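PDB 1ADJ: histidyl-trna synthetase from Thermus thermophilus, which catalyses the ATP-dependent attachment of L-histidine to its cognate tRNA(His), releasing AMP and diphosphate. Local coordinates for residues 105-110 and 125-130; 133-138 and 285-290; 145-150 and 303-308; 158-163 and 272-277. All coordinates share one frame; numbering follows the deposited sequence.

How the contacts relate
All four contacts tie strands or flanking pieces of one mixed sheet in the class-II catalytic core, and the first three touch the bound histidine. Contact 1 joins contact 3 through the bonding of neighbouring strands, Y129 N lying 2.9 Å from F305 O, and meets contact 2 at the substrate, E130 OE1 being 2.9 Å from Y288 OH. Contacts 2 and 3 share helix 137-153, and G286 N sits 3.0 Å from G304 O. Contact 4 lies toward the far edge of the sheet, its centre about 13 Å from that of contact 3, with the H272 side chain about 11 Å from the histidine; Y148 CD1 packs on V161 CG2 at 3.5 Å.

Contact 1 of 4, residues 105-110 and 125-130; sequences WMAGPM and HQVNYE. With HIS (histidine), chain F.
W105 pairs with Y129 in a non-hydrogen-bonded bridge, its CA directed at N128 O. The indole, with CG between the backbone N and the carbonyl carbon (chi1 86°), brings CE3 to 4.4 Å from V127 CG1, while NE1 bonds to E32 of helix 14-33. At M106 the strands exchange both backbone bonds with N128, that from N128 N to M106 O being 2.8 Å long. N128 shares the M106 face of the sheet and turns its amide along its own strand, where ND2 donates to E130 OE2 at 2.8 Å from above the carboxylate plane. The other oxygen, E130 OE1, accepts from NE2 of the bound histidine at 2.7 Å and weakly from Y288 OH. With alanine here in place of E130, the imidazole N-H of the ligand is likely to lose its acceptor, and the N128 amide a bond that fixes its rotation. This antiparallel hairpin is motif 2 of the class-II synthetases, one strand of which thus supplies part of the amino acid pocket. A107 lies on the opposite face from M106 and rests its CB 4.2 Å from V127 CG2. G108 and Q126 trade the next pair of backbone bonds. P109 lays its CB 3.6 Å from H125 CD2, the proline ring and imidazole crossing obliquely, while H125 ND1 is held by E310. M110 then crosses the Q126 side chain at about a right angle: CG lies 3.6 Å from Q126 CG, and the bend at chi2 (-64°) turns the rest of the chain so that CE also comes against the glutamine, whose NE2 stands 3.9 Å from O of the bound histidine.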
# COMPACT_ATOMS: atom_id res chain seq x y z
N TRP A 105 -6.78 -9.51 -8.07
CA TRP A 105 -5.80 -8.51 -8.45
C TRP A 105 -5.33 -7.73 -7.23
O TRP A 105 -6.05 -7.64 -6.23
CB TRP A 105 -6.38 -7.54 -9.49
CG TRP A 105 -7.14 -6.40 -8.90
CD1 TRP A 105 -8.45 -6.38 -8.55
CD2 TRP A 105 -6.62 -5.10 -8.56
NE1 TRP A 105 -8.79 -5.16 -8.01
CE2 TRP A 105 -7.68 -4.36 -8.01
CE3 TRP A 105 -5.35 -4.50 -8.68
CZ2 TRP A 105 -7.52 -3.04 -7.57
CZ3 TRP A 105 -5.19 -3.19 -8.24
CH2 TRP A 105 -6.27 -2.48 -7.70
N MET A 106 -4.13 -7.18 -7.31
CA MET A 106 -3.59 -6.39 -6.22
C MET A 106 -2.45 -5.55 -6.77
O MET A 106 -1.97 -5.80 -7.88
CB MET A 106 -3.08 -7.28 -5.09
CG MET A 106 -1.64 -7.72 -5.24
SD MET A 106 -0.98 -8.31 -3.68
CE MET A 106 -1.04 -10.10 -3.92
N ALA A 107 -2.05 -4.54 -6.01
CA ALA A 107 -0.95 -3.67 -6.39
C ALA A 107 -0.18 -3.48 -5.10
O ALA A 107 -0.78 -3.13 -4.08
CB ALA A 107 -1.46 -2.34 -6.91
N GLY A 108 1.11 -3.76 -5.12
CA GLY A 108 1.90 -3.61 -3.92
C GLY A 108 3.38 -3.77 -4.15
O GLY A 108 3.82 -3.99 -5.28
N PRO A 109 4.19 -3.58 -3.10
CA PRO A 109 5.65 -3.70 -3.19
C PRO A 109 6.13 -5.15 -3.28
O PRO A 109 5.54 -6.05 -2.69
CB PRO A 109 6.12 -3.03 -1.90
CG PRO A 109 5.01 -3.36 -0.94
CD PRO A 109 3.78 -3.11 -1.76
N MET A 110 7.20 -5.36 -4.04
CA MET A 110 7.79 -6.68 -4.21
C MET A 110 9.26 -6.46 -3.87
O MET A 110 9.80 -5.38 -4.15
CB MET A 110 7.64 -7.14 -5.66
CG MET A 110 6.21 -7.40 -6.09
SD MET A 110 5.45 -8.76 -5.17
CE MET A 110 3.72 -8.55 -5.61
N HIS A 125 7.31 -1.96 -7.22
CA HIS A 125 5.88 -2.18 -7.07
C HIS A 125 5.25 -2.70 -8.35
O HIS A 125 5.55 -2.21 -9.44
CB HIS A 125 5.19 -0.88 -6.67
CG HIS A 125 5.73 -0.28 -5.40
ND1 HIS A 125 6.91 0.42 -5.36
CD2 HIS A 125 5.26 -0.33 -4.13
CE1 HIS A 125 7.16 0.78 -4.11
NE2 HIS A 125 6.17 0.34 -3.35
N GLN A 126 4.36 -3.67 -8.22
CA GLN A 126 3.71 -4.22 -9.38
C GLN A 126 2.22 -4.47 -9.21
O GLN A 126 1.74 -4.62 -8.07
CB GLN A 126 4.42 -5.50 -9.85
CG GLN A 126 4.22 -6.75 -8.99
CD GLN A 126 4.99 -7.95 -9.53
OE1 GLN A 126 6.04 -7.80 -10.17
NE2 GLN A 126 4.48 -9.16 -9.27
N VAL A 127 1.50 -4.41 -10.33
CA VAL A 127 0.07 -4.68 -10.37
C VAL A 127 0.06 -6.14 -10.78
O VAL A 127 0.75 -6.53 -11.72
CB VAL A 127 -0.65 -3.83 -11.43
CG1 VAL A 127 -2.07 -4.30 -11.62
CG2 VAL A 127 -0.64 -2.37 -11.01
N ASN A 128 -0.70 -6.95 -10.06
CA ASN A 128 -0.75 -8.38 -10.30
C ASN A 128 -2.18 -8.84 -10.55
O ASN A 128 -3.07 -8.52 -9.76
CB ASN A 128 -0.16 -9.09 -9.08
CG ASN A 128 0.06 -10.56 -9.30
OD1 ASN A 128 1.16 -10.99 -9.69
ND2 ASN A 128 -0.94 -11.37 -8.96
N TYR A 129 -2.39 -9.56 -11.65
CA TYR A 129 -3.70 -10.09 -12.01
C TYR A 129 -3.60 -11.61 -12.05
O TYR A 129 -2.61 -12.15 -12.56
CB TYR A 129 -4.15 -9.59 -13.38
CG TYR A 129 -5.36 -10.31 -13.92
CD1 TYR A 129 -6.63 -10.09 -13.38
CD2 TYR A 129 -5.24 -11.23 -14.97
CE1 TYR A 129 -7.74 -10.77 -13.86
CE2 TYR A 129 -6.35 -11.91 -15.46
CZ TYR A 129 -7.60 -11.67 -14.90
OH TYR A 129 -8.72 -12.33 -15.37
N GLU A 130 -4.67 -12.28 -11.64
CA GLU A 130 -4.69 -13.73 -11.58
C GLU A 130 -6.09 -14.28 -11.89
O GLU A 130 -7.09 -13.75 -11.40
CB GLU A 130 -4.27 -14.12 -10.15
CG GLU A 130 -3.09 -15.07 -10.02
CD GLU A 130 -1.83 -14.61 -10.73
OE1 GLU A 130 -1.68 -14.95 -11.92
OE2 GLU A 130 -0.98 -13.95 -10.10
N HIS F . 4.43 -13.75 -11.01
CA HIS F . 4.78 -13.22 -12.33
C HIS F . 5.91 -12.21 -12.26
O HIS F . 6.42 -12.00 -11.14
CB HIS F . 3.54 -12.60 -12.99
CG HIS F . 2.44 -13.58 -13.24
ND1 HIS F . 2.66 -14.79 -13.87
CD2 HIS F . 1.13 -13.57 -12.90
CE1 HIS F . 1.54 -15.48 -13.89
NE2 HIS F . 0.60 -14.77 -13.32
OXT HIS F . 6.31 -11.66 -13.31

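Contact 2 of 4, residues 133-138 and 285-290; sequences GSENPI and GGRYDG. With HIS (histidine), chain F.
The guanidinium of R287 meets S134 by hydrogen bonding at its edge: NH1 and NH2 grip the single carbonyl oxygen S134 O end-on, at 2.9 and 3.1 Å respectively, with that oxygen near the guanidinium plane. A bend at chi3 (-88°) turns the arginine so that this end faces the loop. Charge pairing adds to the grip. NH1 also bonds D289 OD1 at 3.1 Å, using the syn lone pair of the carboxylate, and NH2 forms a salt bridge with D140 of helix 137-153. E135 approaches differently: OE2 lies above one face of the guanidinium, 3.6 Å from R287 NH1, so charges attract but no N-H points at it. The carboxylates of E135 and D289 come close together, and the adjacent arginine, in a salt-bridge network with both, would probably ease their mutual repulsion. Were R287 a leucine, S134 O would probably lose these two donors, and D140, E135 and D289 their shared positive charge. Within segment 133-138, S134 OG accepts from N136 N in an ST turn, and N136 OD1 caps the helix by accepting from I138 N at 2.8 Å; L361 of the second subunit packs on S134 and N136. By van der Waals contact, finally, segment 285-290 meets the substrate: Y288 CE2 lies 3.5 Å from NE2 of the bound histidine and G286 O lies 3.5 Å from its CE1. The sequence GGRYDG belongs to the HisB signature of histidyl-tRNA synthetases, in which the peptide and tyrosine border the imidazole pocket while the arginine anchors the neighbouring loop.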
# COMPACT_ATOMS: atom_id res chain seq x y z
N GLY A 133 -8.64 -21.46 -11.50
CA GLY A 133 -9.72 -22.44 -11.59
C GLY A 133 -10.17 -22.90 -12.95
O GLY A 133 -11.22 -23.54 -13.04
N SER A 134 -9.42 -22.61 -14.01
CA SER A 134 -9.82 -23.04 -15.36
C SER A 134 -8.68 -23.16 -16.37
O SER A 134 -7.75 -22.36 -16.40
CB SER A 134 -10.92 -22.13 -15.92
OG SER A 134 -11.34 -22.56 -17.20
N GLU A 135 -8.78 -24.19 -17.21
CA GLU A 135 -7.79 -24.47 -18.22
C GLU A 135 -8.11 -23.75 -19.53
O GLU A 135 -7.26 -23.64 -20.42
CB GLU A 135 -7.70 -25.98 -18.44
CG GLU A 135 -6.73 -26.45 -19.52
CD GLU A 135 -5.27 -26.21 -19.17
OE1 GLU A 135 -4.65 -27.09 -18.53
OE2 GLU A 135 -4.72 -25.15 -19.56
N ASN A 136 -9.33 -23.23 -19.63
CA ASN A 136 -9.79 -22.56 -20.84
C ASN A 136 -8.86 -21.48 -21.39
O ASN A 136 -8.52 -20.51 -20.71
CB ASN A 136 -11.18 -21.98 -20.59
CG ASN A 136 -11.94 -21.71 -21.87
OD1 ASN A 136 -11.42 -21.07 -22.80
ND2 ASN A 136 -13.17 -22.19 -21.93
N PRO A 137 -8.44 -21.61 -22.67
CA PRO A 137 -7.55 -20.64 -23.31
C PRO A 137 -8.14 -19.24 -23.48
O PRO A 137 -7.43 -18.32 -23.86
CB PRO A 137 -7.24 -21.30 -24.66
CG PRO A 137 -8.47 -22.11 -24.93
CD PRO A 137 -8.75 -22.73 -23.58
N ILE A 138 -9.43 -19.09 -23.19
CA ILE A 138 -10.08 -17.78 -23.27
C ILE A 138 -9.47 -16.89 -22.18
O ILE A 138 -9.21 -15.71 -22.41
CB ILE A 138 -11.61 -17.89 -23.06
CG1 ILE A 138 -12.28 -18.33 -24.37
CG2 ILE A 138 -12.19 -16.58 -22.60
CD1 ILE A 138 -13.79 -18.48 -24.27
N GLY A 285 3.49 -12.39 -18.07
CA GLY A 285 2.75 -13.39 -17.32
C GLY A 285 2.62 -14.67 -18.13
O GLY A 285 3.30 -14.83 -19.14
N GLY A 286 1.74 -15.55 -17.68
CA GLY A 286 1.54 -16.81 -18.37
C GLY A 286 0.72 -17.77 -17.53
O GLY A 286 0.22 -17.41 -16.46
N ARG A 287 0.56 -18.99 -18.03
CA ARG A 287 -0.22 -19.99 -17.33
C ARG A 287 0.69 -20.73 -16.35
O ARG A 287 1.90 -20.77 -16.54
CB ARG A 287 -0.85 -20.93 -18.35
CG ARG A 287 -1.82 -21.93 -17.77
CD ARG A 287 -2.71 -22.49 -18.85
NE ARG A 287 -3.92 -21.69 -19.07
CZ ARG A 287 -4.97 -21.71 -18.26
NH1 ARG A 287 -4.97 -22.49 -17.18
NH2 ARG A 287 -6.07 -21.04 -18.58
N TYR A 288 0.11 -21.30 -15.30
CA TYR A 288 0.91 -21.98 -14.29
C TYR A 288 0.13 -23.05 -13.53
O TYR A 288 0.03 -23.02 -12.30
CB TYR A 288 1.49 -20.95 -13.31
CG TYR A 288 0.45 -20.01 -12.74
CD1 TYR A 288 -0.36 -20.40 -11.66
CD2 TYR A 288 0.20 -18.77 -13.33
CE1 TYR A 288 -1.38 -19.59 -11.20
CE2 TYR A 288 -0.82 -17.94 -12.87
CZ TYR A 288 -1.61 -18.37 -11.81
OH TYR A 288 -2.66 -17.59 -11.38
N ASP A 289 -0.43 -23.99 -14.26
CA ASP A 289 -1.17 -25.08 -13.63
C ASP A 289 -0.13 -25.93 -12.88
O ASP A 289 1.03 -26.03 -13.30
CB ASP A 289 -1.89 -25.92 -14.70
CG ASP A 289 -2.81 -25.08 -15.60
OD1 ASP A 289 -2.75 -23.83 -15.57
OD2 ASP A 289 -3.61 -25.69 -16.34
N GLY A 290 -0.52 -26.50 -11.74
CA GLY A 290 0.43 -27.32 -11.01
C GLY A 290 1.09 -26.60 -9.85
O GLY A 290 1.61 -27.24 -8.93
N HIS F . 4.43 -13.75 -11.01
CA HIS F . 4.78 -13.22 -12.33
C HIS F . 5.91 -12.21 -12.26
O HIS F . 6.42 -12.00 -11.14
CB HIS F . 3.54 -12.60 -12.99
CG HIS F . 2.44 -13.58 -13.24
ND1 HIS F . 2.66 -14.79 -13.87
CD2 HIS F . 1.13 -13.57 -12.90
CE1 HIS F . 1.54 -15.48 -13.89
NE2 HIS F . 0.60 -14.77 -13.32
OXT HIS F . 6.31 -11.66 -13.31

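Contact 3 of 4, residues 145-150 and 303-308; sequences VLLYEC and VGFAFG. With HIS (histidine), chain F.
Helix 145-150 lies over strand 303-308 with their axes 8.9 Å apart at closest approach and their N-to-C directions only 22° apart, L147 and F305 facing each other. F305 carries most of the contact. L147 sits on the face of its ring, with CB 3.6 Å from the ring centroid and just 6° off the normal, a CH-pi contact centred on the ring. L147 CD1, placed by an extended chi1 (169°) and a turn at chi2, lies 3.6 Å from F305 CD1 and 3.8 Å from F307 CD2, so that one methyl touches both phenylalanines. L146 adds CB near F305 CE2, obliquely, at 3.8 Å. One turn farther along the helix, C150 places CB 3.9 Å from F307 CE2, and its sulfur lies obliquely beside that ring rather than over it. Helix 14-33 encloses the same core, through L31 at F305 and I23 at F307, and Y129 of the adjoining strand meets the F305 ring. The alternation of the strand turns A306 the other way, where its CB lies 3.6 Å from CB of the bound histidine. G304 passes close by the imidazole, where a side chain would probably crowd the ligand. Strand 303-308 runs into helix 309-318, the strand-helix unit of class-II motif 3. No hydrogen bond links helix and strand across this contact, so apolar packing, including the CH-pi contact, is what joins the two segments and backs the strand that floors the histidine pocket.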
# COMPACT_ATOMS: atom_id res chain seq x y z
N VAL A 145 -5.03 -9.52 -22.98
CA VAL A 145 -5.75 -8.31 -23.36
C VAL A 145 -5.83 -7.34 -22.18
O VAL A 145 -5.72 -6.13 -22.37
CB VAL A 145 -7.18 -8.63 -23.83
CG1 VAL A 145 -7.84 -7.39 -24.40
CG2 VAL A 145 -7.14 -9.71 -24.88
N LEU A 146 -6.02 -7.87 -20.98
CA LEU A 146 -6.11 -7.03 -19.79
C LEU A 146 -4.80 -6.28 -19.55
O LEU A 146 -4.81 -5.07 -19.34
CB LEU A 146 -6.52 -7.85 -18.57
CG LEU A 146 -7.95 -8.40 -18.60
CD1 LEU A 146 -8.17 -9.35 -17.44
CD2 LEU A 146 -8.96 -7.27 -18.56
N LEU A 147 -3.68 -7.00 -19.63
CA LEU A 147 -2.38 -6.36 -19.45
C LEU A 147 -2.19 -5.29 -20.52
O LEU A 147 -1.76 -4.17 -20.22
CB LEU A 147 -1.25 -7.40 -19.57
CG LEU A 147 0.17 -6.85 -19.67
CD1 LEU A 147 0.45 -5.92 -18.50
CD2 LEU A 147 1.18 -7.99 -19.72
N TYR A 148 -2.51 -5.64 -21.75
CA TYR A 148 -2.38 -4.74 -22.89
C TYR A 148 -3.22 -3.48 -22.66
O TYR A 148 -2.74 -2.35 -22.82
CB TYR A 148 -2.83 -5.46 -24.17
CG TYR A 148 -2.69 -4.66 -25.44
CD1 TYR A 148 -1.43 -4.28 -25.91
CD2 TYR A 148 -3.82 -4.29 -26.18
CE1 TYR A 148 -1.29 -3.55 -27.09
CE2 TYR A 148 -3.69 -3.55 -27.36
CZ TYR A 148 -2.43 -3.18 -27.81
OH TYR A 148 -2.30 -2.45 -28.97
N GLU A 149 -4.46 -3.68 -22.25
CA GLU A 149 -5.37 -2.57 -22.00
C GLU A 149 -4.98 -1.67 -20.82
O GLU A 149 -5.19 -0.46 -20.88
CB GLU A 149 -6.81 -3.08 -21.86
CG GLU A 149 -7.44 -3.42 -23.19
CD GLU A 149 -7.44 -2.23 -24.14
OE1 GLU A 149 -8.04 -1.19 -23.80
OE2 GLU A 149 -6.84 -2.34 -25.24
N CYS A 150 -4.41 -2.24 -19.76
CA CYS A 150 -3.97 -1.44 -18.62
C CYS A 150 -2.99 -0.37 -19.09
O CYS A 150 -3.05 0.79 -18.66
CB CYS A 150 -3.26 -2.31 -17.58
SG CYS A 150 -4.32 -3.28 -16.54
N VAL A 303 -3.85 -18.48 -14.87
CA VAL A 303 -3.09 -17.61 -15.77
C VAL A 303 -3.14 -16.24 -15.12
O VAL A 303 -4.05 -15.94 -14.35
CB VAL A 303 -3.77 -17.39 -17.15
CG1 VAL A 303 -2.82 -17.75 -18.26
CG2 VAL A 303 -5.10 -18.11 -17.25
N GLY A 304 -2.20 -15.39 -15.48
CA GLY A 304 -2.20 -14.05 -14.94
C GLY A 304 -1.02 -13.28 -15.47
O GLY A 304 -0.28 -13.76 -16.33
N PHE A 305 -0.83 -12.08 -14.95
CA PHE A 305 0.28 -11.25 -15.36
C PHE A 305 0.60 -10.30 -14.23
O PHE A 305 -0.09 -10.28 -13.21
CB PHE A 305 -0.06 -10.47 -16.63
CG PHE A 305 -1.12 -9.43 -16.43
CD1 PHE A 305 -0.80 -8.16 -15.96
CD2 PHE A 305 -2.45 -9.72 -16.72
CE1 PHE A 305 -1.78 -7.19 -15.79
CE2 PHE A 305 -3.44 -8.75 -16.55
CZ PHE A 305 -3.11 -7.49 -16.09
N ALA A 306 1.64 -9.51 -14.42
CA ALA A 306 2.05 -8.52 -13.44
C ALA A 306 2.90 -7.54 -14.21
O ALA A 306 3.51 -7.90 -15.21
CB ALA A 306 2.88 -9.16 -12.34
N PHE A 307 2.86 -6.27 -13.81
CA PHE A 307 3.68 -5.29 -14.49
C PHE A 307 4.32 -4.34 -13.49
O PHE A 307 3.73 -4.03 -12.44
CB PHE A 307 2.90 -4.55 -15.59
CG PHE A 307 1.82 -3.64 -15.09
CD1 PHE A 307 2.13 -2.39 -14.56
CD2 PHE A 307 0.49 -3.99 -15.24
CE1 PHE A 307 1.13 -1.50 -14.18
CE2 PHE A 307 -0.53 -3.10 -14.88
CZ PHE A 307 -0.21 -1.85 -14.35
N GLY A 308 5.55 -3.93 -13.77
CA GLY A 308 6.24 -3.02 -12.89
C GLY A 308 5.74 -1.59 -13.03
O GLY A 308 5.84 -0.99 -14.10
N HIS F . 4.43 -13.75 -11.01
CA HIS F . 4.78 -13.22 -12.33
C HIS F . 5.91 -12.21 -12.26
O HIS F . 6.42 -12.00 -11.14
CB HIS F . 3.54 -12.60 -12.99
CG HIS F . 2.44 -13.58 -13.24
ND1 HIS F . 2.66 -14.79 -13.87
CD2 HIS F . 1.13 -13.57 -12.90
CE1 HIS F . 1.54 -15.48 -13.89
NE2 HIS F . 0.60 -14.77 -13.32
OXT HIS F . 6.31 -11.66 -13.31

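Contact 4 of 4, residues 158-163 and 272-277; sequences RLKVKL and HHEEIG
E275 OE2 is gripped by two nitrogens of R158: NH2 donates at 2.8 Å to its syn lone pair, and NE adds a weak bond at 3.1 Å. R158 NH2 also reaches E275 OE1 weakly, and the guanidinium and carboxylate planes stand 22° apart in this exposed salt bridge. The arginine chain bends at chi2 and chi3 and carries its guanidinium out to the E275 carboxylate. R158 O lies obliquely beside the H273 imidazole, near CD2, while H273 NE2 and the backbone N of R158 both bond to E319 OE2. L159 CD1 comes to the edge of that ring. The backbones join at K160 and H272, a hydrogen-bonded antiparallel pair in which K160 N and H272 N each donate to the other's carbonyl at 2.9 Å. Here strands 160-165 and 267-272, neighbours toward one edge of the class-II catalytic sheet, begin to part, and the chain after H272 turns off toward strand 281-287. E274 centres an inverse gamma turn in that connection. The E274 and K160 side chains cross at about a right angle, with E274 OE2 3.4 Å from K160 NZ in a salt bridge. Two residues along the strand, K162 crosses H272 at about a right angle, its CE over one face of the ring near the rim and CD 4.0 Å from H272 CD2, and the two ring nitrogens are held by E270 and S280.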
# COMPACT_ATOMS: atom_id res chain seq x y z
N ARG A 158 3.23 2.92 -28.00
CA ARG A 158 4.33 2.12 -28.50
C ARG A 158 4.68 0.87 -27.69
O ARG A 158 5.77 0.78 -27.12
CB ARG A 158 5.57 2.99 -28.71
CG ARG A 158 5.47 3.86 -29.96
CD ARG A 158 5.40 5.33 -29.64
NE ARG A 158 6.70 5.86 -29.24
CZ ARG A 158 6.89 7.10 -28.81
NH1 ARG A 158 5.87 7.95 -28.71
NH2 ARG A 158 8.11 7.51 -28.47
N LEU A 159 3.75 -0.07 -27.64
CA LEU A 159 3.96 -1.32 -26.91
C LEU A 159 4.26 -2.45 -27.91
O LEU A 159 3.85 -2.39 -29.06
CB LEU A 159 2.72 -1.71 -26.10
CG LEU A 159 2.11 -0.78 -25.06
CD1 LEU A 159 3.19 -0.08 -24.27
CD2 LEU A 159 1.21 0.21 -25.75
N LYS A 160 4.96 -3.47 -27.44
CA LYS A 160 5.30 -4.62 -28.27
C LYS A 160 4.89 -5.89 -27.51
O LYS A 160 5.59 -6.31 -26.59
CB LYS A 160 6.81 -4.66 -28.56
CG LYS A 160 7.30 -3.56 -29.49
CD LYS A 160 6.77 -3.73 -30.91
CE LYS A 160 7.21 -2.60 -31.84
NZ LYS A 160 6.66 -1.27 -31.42
N VAL A 161 3.74 -6.45 -27.88
CA VAL A 161 3.25 -7.67 -27.24
C VAL A 161 3.96 -8.87 -27.83
O VAL A 161 4.13 -8.98 -29.05
CB VAL A 161 1.73 -7.85 -27.47
CG1 VAL A 161 1.22 -9.08 -26.70
CG2 VAL A 161 0.99 -6.59 -27.05
N LYS A 162 4.36 -9.79 -26.96
CA LYS A 162 5.06 -11.00 -27.38
C LYS A 162 4.38 -12.19 -26.74
O LYS A 162 4.13 -12.20 -25.54
CB LYS A 162 6.53 -10.93 -26.97
CG LYS A 162 7.26 -9.77 -27.60
CD LYS A 162 8.73 -9.80 -27.32
CE LYS A 162 9.43 -8.59 -27.94
NZ LYS A 162 9.21 -8.49 -29.42
N LEU A 163 4.05 -13.19 -27.56
CA LEU A 163 3.37 -14.39 -27.09
C LEU A 163 4.19 -15.62 -27.44
O LEU A 163 4.98 -15.60 -28.38
CB LEU A 163 1.99 -14.49 -27.74
CG LEU A 163 1.13 -15.72 -27.44
CD1 LEU A 163 0.86 -15.82 -25.96
CD2 LEU A 163 -0.17 -15.63 -28.21
N HIS A 272 6.66 -5.25 -24.12
CA HIS A 272 7.87 -4.44 -24.00
C HIS A 272 7.72 -3.05 -24.58
O HIS A 272 6.82 -2.79 -25.38
CB HIS A 272 9.04 -5.11 -24.71
CG HIS A 272 9.40 -6.45 -24.15
ND1 HIS A 272 10.65 -6.73 -23.63
CD2 HIS A 272 8.68 -7.59 -24.03
CE1 HIS A 272 10.69 -7.99 -23.23
NE2 HIS A 272 9.51 -8.53 -23.46
N HIS A 273 8.64 -2.17 -24.20
CA HIS A 273 8.66 -0.80 -24.66
C HIS A 273 10.12 -0.46 -24.86
O HIS A 273 10.87 -0.30 -23.90
CB HIS A 273 8.05 0.12 -23.59
CG HIS A 273 7.75 1.50 -24.08
ND1 HIS A 273 8.70 2.49 -24.12
CD2 HIS A 273 6.61 2.05 -24.55
CE1 HIS A 273 8.16 3.60 -24.60
NE2 HIS A 273 6.89 3.36 -24.86
N GLU A 274 10.52 -0.31 -26.12
CA GLU A 274 11.92 -0.04 -26.46
C GLU A 274 12.39 1.40 -26.25
O GLU A 274 13.02 1.98 -27.13
CB GLU A 274 12.18 -0.47 -27.91
CG GLU A 274 11.19 -1.49 -28.47
CD GLU A 274 10.04 -0.84 -29.25
OE1 GLU A 274 9.22 -0.12 -28.64
OE2 GLU A 274 9.97 -1.06 -30.48
N GLU A 275 12.12 1.97 -25.08
CA GLU A 275 12.53 3.34 -24.77
C GLU A 275 12.78 3.49 -23.27
O GLU A 275 12.49 4.52 -22.66
CB GLU A 275 11.48 4.36 -25.24
CG GLU A 275 11.38 4.52 -26.76
CD GLU A 275 10.29 5.48 -27.19
OE1 GLU A 275 10.38 6.68 -26.85
OE2 GLU A 275 9.35 5.04 -27.89
N ILE A 276 13.32 2.42 -22.68
CA ILE A 276 13.63 2.35 -21.26
C ILE A 276 15.08 1.85 -21.16
O ILE A 276 15.69 1.89 -20.09
CB ILE A 276 12.69 1.32 -20.57
CG1 ILE A 276 11.24 1.77 -20.66
CG2 ILE A 276 13.09 1.09 -19.12
CD1 ILE A 276 10.28 0.72 -20.21
N GLY A 277 15.63 1.44 -22.29
CA GLY A 277 16.98 0.92 -22.31
C GLY A 277 16.83 -0.57 -22.07
O GLY A 277 15.82 -1.15 -22.49